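Local structure of putative translational inhibitor protein (Yersinia pestis, 5V4D) at residues 7-12 against 64-69; 78-83 against 121-126. The protein belongs to the Rid (YjgF-like) family and is of unknown function, though it may act as an enamine/imine deaminase. All blocks are in the same frame, centred on the assembly; numbering follows the deposited sequence. Where two conformers were deposited one is given.

Contact 1: 7-12 against 64-69; sequences IETKNA and LLQAGT
Gln66 leaves the end of its helix with CG anti to the backbone N (chi1 178°), then bends at chi2 (64°). The bend lays the side chain along residues 7-9. Gln66 CG sits 3.7 Å from both Ile7 CG2 and Thr9 CB. Gln66 runs past both side chains in the opposite direction. Ile7 CG1 turns beside its own backbone N, and the CD1 methyl beyond it rests 3.6 Å from Ala67 CB. Ile7 also packs on Cys24 and Leu29 and is itself buried. The amide end of Gln66 lies on the exposed side. Gln66 NE2 comes within 3.3 Å of Glu8 O, but the angle is too poor for a hydrogen bond. A water serves instead, accepting from Gln66 NE2 at 3.1 Å and from Glu8 N at 3.0 Å. Residues 64-69 span the C-terminal end of helix 49-66 and the turn after it, which is a Schellman motif. Gly68 takes positive phi there, and two backbone bonds run back into the last turn, from Thr69 N to Leu64 O and from Gly68 N to Leu65 O. On the other segment the chain leaves the edge strand 5-7 and enters a type I turn from Thr9 to Ala12, whose closing bond is weak. Thr9 also forms an ST turn: its OG1 accepts from Asn11 N at 3.0 Å, with an N-H...O angle of 160°. Thr9 N donates to Gln21 OE1, which ties the start of the turn to the chain leading into strand 22-25.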
ATOM      1  N   ILE A   7      14.444  11.354   6.822  1.00 18.06           N
ATOM      2  CA  ILE A   7      14.248  12.636   6.139  1.00 17.12           C
ATOM      3  C   ILE A   7      13.409  13.519   7.053  1.00 17.83           C
ATOM      4  O   ILE A   7      12.343  13.101   7.528  1.00 19.16           O
ATOM      5  CB  ILE A   7      13.539  12.486   4.784  1.00 21.44           C
ATOM      6  CG1 ILE A   7      14.340  11.596   3.823  1.00 23.57           C
ATOM      7  CG2 ILE A   7      13.304  13.867   4.179  1.00 19.93           C
ATOM      8  CD1 ILE A   7      15.720  12.135   3.504  1.00 23.07           C
ATOM      9  N   GLU A   8      13.912  14.727   7.337  1.00 17.34           N
ATOM     10  CA  GLU A   8      13.222  15.682   8.207  1.00 19.62           C
ATOM     11  C   GLU A   8      13.363  17.052   7.565  1.00 21.74           C
ATOM     12  O   GLU A   8      14.491  17.501   7.318  1.00 20.29           O
ATOM     13  CB  GLU A   8      13.838  15.700   9.617  1.00 23.23           C
ATOM     14  CG  GLU A   8      14.033  14.329  10.265  1.00 32.05           C
ATOM     15  CD  GLU A   8      14.893  14.364  11.559  1.00 51.78           C
ATOM     16  OE1 GLU A   8      16.095  14.734  11.489  1.00 49.60           O
ATOM     17  OE2 GLU A   8      14.364  13.997  12.641  1.00 47.81           O
ATOM     18  N   THR A   9      12.235  17.713   7.304  1.00 16.22           N
ATOM     19  CA  THR A   9      12.235  19.086   6.793  1.00 17.84           C
ATOM     20  C   THR A   9      11.078  19.885   7.378  1.00 22.01           C
ATOM     21  O   THR A   9       9.948  19.393   7.431  1.00 18.98           O
ATOM     22  CB  THR A   9      12.184  19.148   5.256  1.00 24.19           C
ATOM     23  OG1 THR A   9      12.048  20.522   4.860  1.00 26.81           O
ATOM     24  CG2 THR A   9      11.037  18.367   4.648  1.00 22.79           C
ATOM     25  N   LYS A  10      11.372  21.135   7.812  1.00 20.23           N
ATOM     26  CA  LYS A  10      10.299  22.013   8.251  1.00 21.23           C
ATOM     27  C   LYS A  10       9.392  22.462   7.105  1.00 20.90           C
ATOM     28  O   LYS A  10       8.338  23.070   7.371  1.00 22.38           O
ATOM     29  CB  LYS A  10      10.879  23.259   8.969  1.00 24.72           C
ATOM     30  CG  LYS A  10      11.487  22.976  10.345  1.00 36.32           C
ATOM     31  CD  LYS A  10      10.534  22.173  11.225  1.00 40.56           C
ATOM     32  CE  LYS A  10      10.765  22.432  12.711  1.00 51.24           C
ATOM     33  NZ  LYS A  10      12.176  22.179  13.117  1.00 56.67           N
ATOM     34  N   ASN A  11       9.758  22.209   5.844  1.00 20.93           N
ATOM     35  CA  ASN A  11       8.876  22.553   4.733  1.00 18.96           C
ATOM     36  C   ASN A  11       7.803  21.516   4.434  1.00 18.36           C
ATOM     37  O   ASN A  11       6.983  21.740   3.535  1.00 20.04           O
ATOM     38  CB  ASN A  11       9.705  22.819   3.480  1.00 24.46           C
ATOM     39  CG  ASN A  11      10.543  24.073   3.638  1.00 32.07           C
ATOM     40  OD1 ASN A  11      10.092  25.056   4.249  1.00 37.57           O
ATOM     41  ND2 ASN A  11      11.756  24.025   3.158  1.00 33.23           N
ATOM     42  N   ALA A  12       7.761  20.397   5.152  1.00 17.43           N
ATOM     43  CA  ALA A  12       6.608  19.511   5.143  1.00 17.36           C
ATOM     44  C   ALA A  12       6.037  19.463   6.547  1.00 15.82           C
ATOM     45  O   ALA A  12       6.727  19.800   7.512  1.00 18.50           O
ATOM     46  CB  ALA A  12       6.971  18.083   4.687  1.00 18.02           C
ATOM     47  N   LEU A  64      10.733  15.253  -1.036  1.00 15.15           N
ATOM     48  CA  LEU A  64      11.664  14.840  -2.080  1.00 16.42           C
ATOM     49  C   LEU A  64      12.896  15.742  -2.087  1.00 16.14           C
ATOM     50  O   LEU A  64      14.030  15.257  -2.151  1.00 17.02           O
ATOM     51  CB  LEU A  64      10.978  14.917  -3.436  1.00 14.46           C
ATOM     52  CG  LEU A  64       9.767  14.010  -3.596  1.00 16.63           C
ATOM     53  CD1 LEU A  64       9.161  14.247  -4.992  1.00 19.80           C
ATOM     54  CD2 LEU A  64      10.154  12.544  -3.355  1.00 19.49           C
ATOM     55  N   LEU A  65      12.682  17.064  -2.053  1.00 17.76           N
ATOM     56  CA  LEU A  65      13.816  18.002  -2.110  1.00 17.89           C
ATOM     57  C   LEU A  65      14.760  17.797  -0.940  1.00 19.08           C
ATOM     58  O   LEU A  65      15.981  17.841  -1.116  1.00 20.38           O
ATOM     59  CB  LEU A  65      13.310  19.439  -2.130  1.00 19.37           C
ATOM     60  CG  LEU A  65      12.527  19.820  -3.393  1.00 24.99           C
ATOM     61  CD1 LEU A  65      12.084  21.279  -3.348  1.00 28.86           C
ATOM     62  CD2 LEU A  65      13.336  19.557  -4.634  1.00 31.55           C
ATOM     63  N   GLN A  66      14.215  17.578   0.259  1.00 17.19           N
ATOM     64  CA  GLN A  66      15.087  17.405   1.418  1.00 19.67           C
ATOM     65  C   GLN A  66      15.926  16.148   1.266  1.00 21.19           C
ATOM     66  O   GLN A  66      17.083  16.105   1.728  1.00 22.36           O
ATOM     67  CB  GLN A  66      14.237  17.347   2.684  1.00 20.38           C
ATOM     68  CG  GLN A  66      15.035  17.106   3.973  1.00 20.47           C
ATOM     69  CD  GLN A  66      15.989  18.215   4.280  1.00 21.82           C
ATOM     70  OE1 GLN A  66      15.877  19.315   3.762  1.00 21.41           O
ATOM     71  NE2 GLN A  66      16.951  17.926   5.157  1.00 25.11           N
ATOM     72  N   ALA A  67      15.360  15.121   0.615  1.00 18.48           N
ATOM     73  CA  ALA A  67      16.074  13.885   0.308  1.00 20.05           C
ATOM     74  C   ALA A  67      17.061  14.031  -0.840  1.00 24.04           C
ATOM     75  O   ALA A  67      17.787  13.078  -1.118  1.00 24.19           O
ATOM     76  CB  ALA A  67      15.077  12.756  -0.025  1.00 20.38           C
ATOM     77  N   GLY A  68      17.103  15.176  -1.510  1.00 18.64           N
ATOM     78  CA  GLY A  68      17.995  15.348  -2.637  1.00 21.40           C
ATOM     79  C   GLY A  68      17.522  14.641  -3.888  1.00 17.99           C
ATOM     80  O   GLY A  68      18.336  14.291  -4.752  1.00 22.72           O
ATOM     81  N   THR A  69      16.218  14.417  -4.009  1.00 16.27           N
ATOM     82  CA  THR A  69      15.692  13.777  -5.213  1.00 18.03           C
ATOM     83  C   THR A  69      14.554  14.645  -5.752  1.00 21.27           C
ATOM     84  O   THR A  69      14.393  15.787  -5.290  1.00 19.87           O
ATOM     85  CB  THR A  69      15.269  12.331  -4.924  1.00 16.77           C
ATOM     86  OG1 THR A  69      14.995  11.672  -6.176  1.00 20.68           O
ATOM     87  CG2 THR A  69      14.023  12.255  -4.056  1.00 18.94           C
TER
HETATM   88  O   HOH W   1      16.738  15.104   6.315  1.00 21.05           O

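Contact 2: 78-83 against 121-126; sequences TIFITN and EIEVIA
Thr78 and Glu123 face each other as a hydrogen-bonded pair of two antiparallel strands, 74-81 and 120-127, next to each other in the sheet. The backbone is the tight part. Thr78 N donates to Glu123 O at 2.9 Å, and Glu123 N returns to Thr78 O at 3.0 Å. Phe80 and Glu121 form a second such pair, with Phe80 N to Glu121 O and Glu121 N to Phe80 O both at 2.9 Å. Between them lies the non-hydrogen-bonded pair Ile79 and Ile122. Ile122 CA also makes a CA-H...O contact to Thr78 O at 3.4 Å. Both isoleucines point to one face of the sheet and lie side by side. Ile79 CG1 and Ile122 CG1 are 4.1 Å apart. Tyr94 of helix 87-98 packs on both.

On the other face Phe80 is packed too, against Val109 of its own chain and Val109 of the second subunit. Thr78 has CG2 anti to the backbone N (chi1 -59°, measured to OG1), and this methyl lies over one face of the Phe80 ring, offset toward the rim. Only the polar ends of Thr78 and Glu123 meet loosely. Thr78 OG1 is 4.1 Å from Glu123 OE2, too far for a direct bond. A water bridges them: it donates to Glu123 OE2 at 3.0 Å and also bonds Thr78 OG1. The Glu121 side chain is about 5 Å from a bound acetic acid, probably from the crystallisation liquor, at a place consistent with the ligand cleft between subunits in Rid proteins. Glu123 OE1 bonds Ser107 OG and forms a salt bridge with Lys76 NZ, both of the second subunit. That lysine would favour the ionised form of Glu123, and the two bonds tie the sheet to that subunit.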
ATOM      1  N   THR A  78       0.102   5.776  -4.086  1.00 13.82           N
ATOM      2  CA  THR A  78      -1.267   5.358  -3.780  1.00 13.16           C
ATOM      3  C   THR A  78      -2.052   6.596  -3.393  1.00 14.46           C
ATOM      4  O   THR A  78      -1.585   7.404  -2.578  1.00 14.73           O
ATOM      5  CB  THR A  78      -1.303   4.334  -2.631  1.00 16.88           C
ATOM      6  OG1 THR A  78      -0.529   3.202  -3.024  1.00 18.39           O
ATOM      7  CG2 THR A  78      -2.716   3.889  -2.298  1.00 19.23           C
ATOM      8  N   ILE A  79      -3.211   6.761  -4.001  1.00 13.51           N
ATOM      9  CA  ILE A  79      -4.128   7.834  -3.647  1.00 15.73           C
ATOM     10  C   ILE A  79      -5.259   7.246  -2.809  1.00 13.44           C
ATOM     11  O   ILE A  79      -6.028   6.406  -3.299  1.00 13.97           O
ATOM     12  CB  ILE A  79      -4.675   8.509  -4.913  1.00 13.24           C
ATOM     13  CG1 ILE A  79      -3.523   9.123  -5.711  1.00 16.09           C
ATOM     14  CG2 ILE A  79      -5.735   9.604  -4.544  1.00 15.88           C
ATOM     15  CD1 ILE A  79      -3.995   9.752  -7.057  1.00 16.80           C
ATOM     16  N   PHE A  80      -5.398   7.760  -1.587  1.00 12.85           N
ATOM     17  CA  PHE A  80      -6.518   7.433  -0.689  1.00 12.50           C
ATOM     18  C   PHE A  80      -7.440   8.638  -0.717  1.00 12.65           C
ATOM     19  O   PHE A  80      -7.023   9.755  -0.383  1.00 14.89           O
ATOM     20  CB  PHE A  80      -6.029   7.156   0.738  1.00 16.16           C
ATOM     21  CG  PHE A  80      -4.992   6.048   0.850  1.00 16.17           C
ATOM     22  CD1 PHE A  80      -5.339   4.711   0.774  1.00 16.98           C
ATOM     23  CD2 PHE A  80      -3.689   6.370   1.117  1.00 16.54           C
ATOM     24  CE1 PHE A  80      -4.360   3.702   0.960  1.00 16.32           C
ATOM     25  CE2 PHE A  80      -2.730   5.348   1.284  1.00 17.59           C
ATOM     26  CZ  PHE A  80      -3.070   4.068   1.204  1.00 16.07           C
ATOM     27  N   ILE A  81      -8.677   8.450  -1.189  0.50 14.92           N
ATOM     28  CA  ILE A  81      -9.616   9.562  -1.232  0.50 12.79           C
ATOM     29  C   ILE A  81     -10.898   9.155  -0.528  0.50 13.27           C
ATOM     30  O   ILE A  81     -11.297   7.992  -0.549  0.50 14.32           O
ATOM     31  CB  ILE A  81      -9.923  10.054  -2.667  0.50 16.94           C
ATOM     32  CG1 ILE A  81     -10.202   8.905  -3.633  0.50 12.77           C
ATOM     33  CG2 ILE A  81      -8.794  10.923  -3.168  0.50 15.10           C
ATOM     34  CD1 ILE A  81     -10.770   9.400  -4.951  0.50 12.57           C
ATOM     35  N   THR A  82     -11.555  10.135   0.087  1.00 13.22           N
ATOM     36  CA  THR A  82     -12.780   9.813   0.817  1.00 14.31           C
ATOM     37  C   THR A  82     -14.011   9.742  -0.087  1.00 14.89           C
ATOM     38  O   THR A  82     -15.056   9.255   0.358  1.00 15.97           O
ATOM     39  CB  THR A  82     -13.047  10.809   1.954  1.00 16.64           C
ATOM     40  OG1 THR A  82     -13.200  12.156   1.449  1.00 17.44           O
ATOM     41  CG2 THR A  82     -11.949  10.752   3.028  1.00 18.21           C
ATOM     42  N   ASN A  83     -13.903  10.179  -1.342  1.00 14.63           N
ATOM     43  CA  ASN A  83     -15.048  10.182  -2.255  1.00 13.49           C
ATOM     44  C   ASN A  83     -14.474   9.907  -3.636  1.00 14.23           C
ATOM     45  O   ASN A  83     -13.735  10.742  -4.178  1.00 16.13           O
ATOM     46  CB  ASN A  83     -15.772  11.520  -2.218  1.00 17.52           C
ATOM     47  CG  ASN A  83     -16.995  11.557  -3.135  1.00 22.56           C
ATOM     48  OD1 ASN A  83     -17.210  10.701  -3.970  1.00 18.43           O
ATOM     49  ND2 ASN A  83     -17.811  12.590  -2.960  1.00 31.08           N
ATOM     50  N   GLU A 121      -5.177  11.664   0.725  1.00 14.58           N
ATOM     51  CA  GLU A 121      -3.848  11.378   1.263  1.00 13.06           C
ATOM     52  C   GLU A 121      -3.062  10.682   0.174  1.00 16.17           C
ATOM     53  O   GLU A 121      -3.592   9.760  -0.451  1.00 17.74           O
ATOM     54  CB  GLU A 121      -3.930  10.491   2.522  1.00 14.59           C
ATOM     55  CG  GLU A 121      -2.556  10.249   3.154  1.00 16.93           C
ATOM     56  CD  GLU A 121      -2.620   9.362   4.384  1.00 30.80           C
ATOM     57  OE1 GLU A 121      -1.679   8.581   4.660  1.00 26.47           O
ATOM     58  OE2 GLU A 121      -3.685   9.356   5.036  1.00 25.09           O
ATOM     59  N   ILE A 122      -1.837  11.133  -0.108  1.00 12.87           N
ATOM     60  CA  ILE A 122      -1.073  10.495  -1.185  1.00 14.45           C
ATOM     61  C   ILE A 122       0.249  10.011  -0.618  1.00 13.87           C
ATOM     62  O   ILE A 122       0.996  10.785  -0.001  1.00 15.41           O
ATOM     63  CB  ILE A 122      -0.848  11.443  -2.372  1.00 12.22           C
ATOM     64  CG1 ILE A 122      -2.218  11.809  -2.951  1.00 12.87           C
ATOM     65  CG2 ILE A 122      -0.010  10.751  -3.475  1.00 16.51           C
ATOM     66  CD1 ILE A 122      -2.092  12.762  -4.161  1.00 14.60           C
ATOM     67  N   GLU A 123       0.545   8.731  -0.868  1.00 15.05           N
ATOM     68  CA  GLU A 123       1.769   8.068  -0.444  1.00 14.43           C
ATOM     69  C   GLU A 123       2.623   7.786  -1.669  1.00 15.88           C
ATOM     70  O   GLU A 123       2.094   7.363  -2.703  1.00 16.72           O
ATOM     71  CB  GLU A 123       1.370   6.766   0.255  1.00 18.72           C
ATOM     72  CG  GLU A 123       2.446   5.850   0.643  1.00 28.49           C
ATOM     73  CD  GLU A 123       1.788   4.567   1.191  1.00 28.15           C
ATOM     74  OE1 GLU A 123       1.384   4.604   2.336  1.00 25.57           O
ATOM     75  OE2 GLU A 123       1.588   3.589   0.438  1.00 37.96           O
ATOM     76  N   VAL A 124       3.937   8.029  -1.575  1.00 12.79           N
ATOM     77  CA  VAL A 124       4.835   7.809  -2.699  1.00 14.87           C
ATOM     78  C   VAL A 124       6.079   7.042  -2.282  1.00 13.97           C
ATOM     79  O   VAL A 124       6.498   7.051  -1.111  1.00 15.36           O
ATOM     80  CB  VAL A 124       5.272   9.132  -3.384  1.00 16.15           C
ATOM     81  CG1 VAL A 124       4.095  10.077  -3.557  1.00 14.37           C
ATOM     82  CG2 VAL A 124       6.395   9.845  -2.604  1.00 16.64           C
ATOM     83  N   ILE A 125       6.650   6.320  -3.243  0.66 13.83           N
ATOM     84  CA  ILE A 125       8.020   5.837  -3.128  0.66 16.79           C
ATOM     85  C   ILE A 125       8.791   6.370  -4.317  0.66 16.74           C
ATOM     86  O   ILE A 125       8.250   6.549  -5.414  0.66 15.61           O
ATOM     87  CB  ILE A 125       8.169   4.307  -3.042  0.66 18.38           C
ATOM     88  CG1 ILE A 125       7.555   3.633  -4.266  0.66 17.60           C
ATOM     89  CG2 ILE A 125       7.608   3.793  -1.711  0.66 20.26           C
ATOM     90  CD1 ILE A 125       8.088   2.209  -4.477  0.66 22.09           C
ATOM     91  N   ALA A 126      10.071   6.649  -4.086  1.00 14.68           N
ATOM     92  CA  ALA A 126      10.903   7.247  -5.114  1.00 14.80           C
ATOM     93  C   ALA A 126      12.263   6.576  -5.141  1.00 22.40           C
ATOM     94  O   ALA A 126      12.745   6.077  -4.133  1.00 20.89           O
ATOM     95  CB  ALA A 126      11.107   8.749  -4.900  1.00 17.92           C
TER
HETATM   96  O   HOH W   2       2.343   3.589  -2.421  1.00 43.72           O

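In the fold
The two contacts have centres about 18 Å apart and follow in series along the chain. Contact 1 closes at the end of helix 49-66, and strand 74-81, the next element, leads into contact 2. Contact 1 sits at the surface near the outer strand 5-7, whereas contact 2 joins two inner strands of the same mixed sheet. They meet where Leu64 CD2 packs on Ala126 CB at 4.2 Å, and Thr69 OG1 bonds to Gly127 O close by. The helix end is thus fastened to strand 120-127. No other subunit touches contact 1. Contact 2 is reached by both other subunits, so it lies at the subunit interfaces of the trimer.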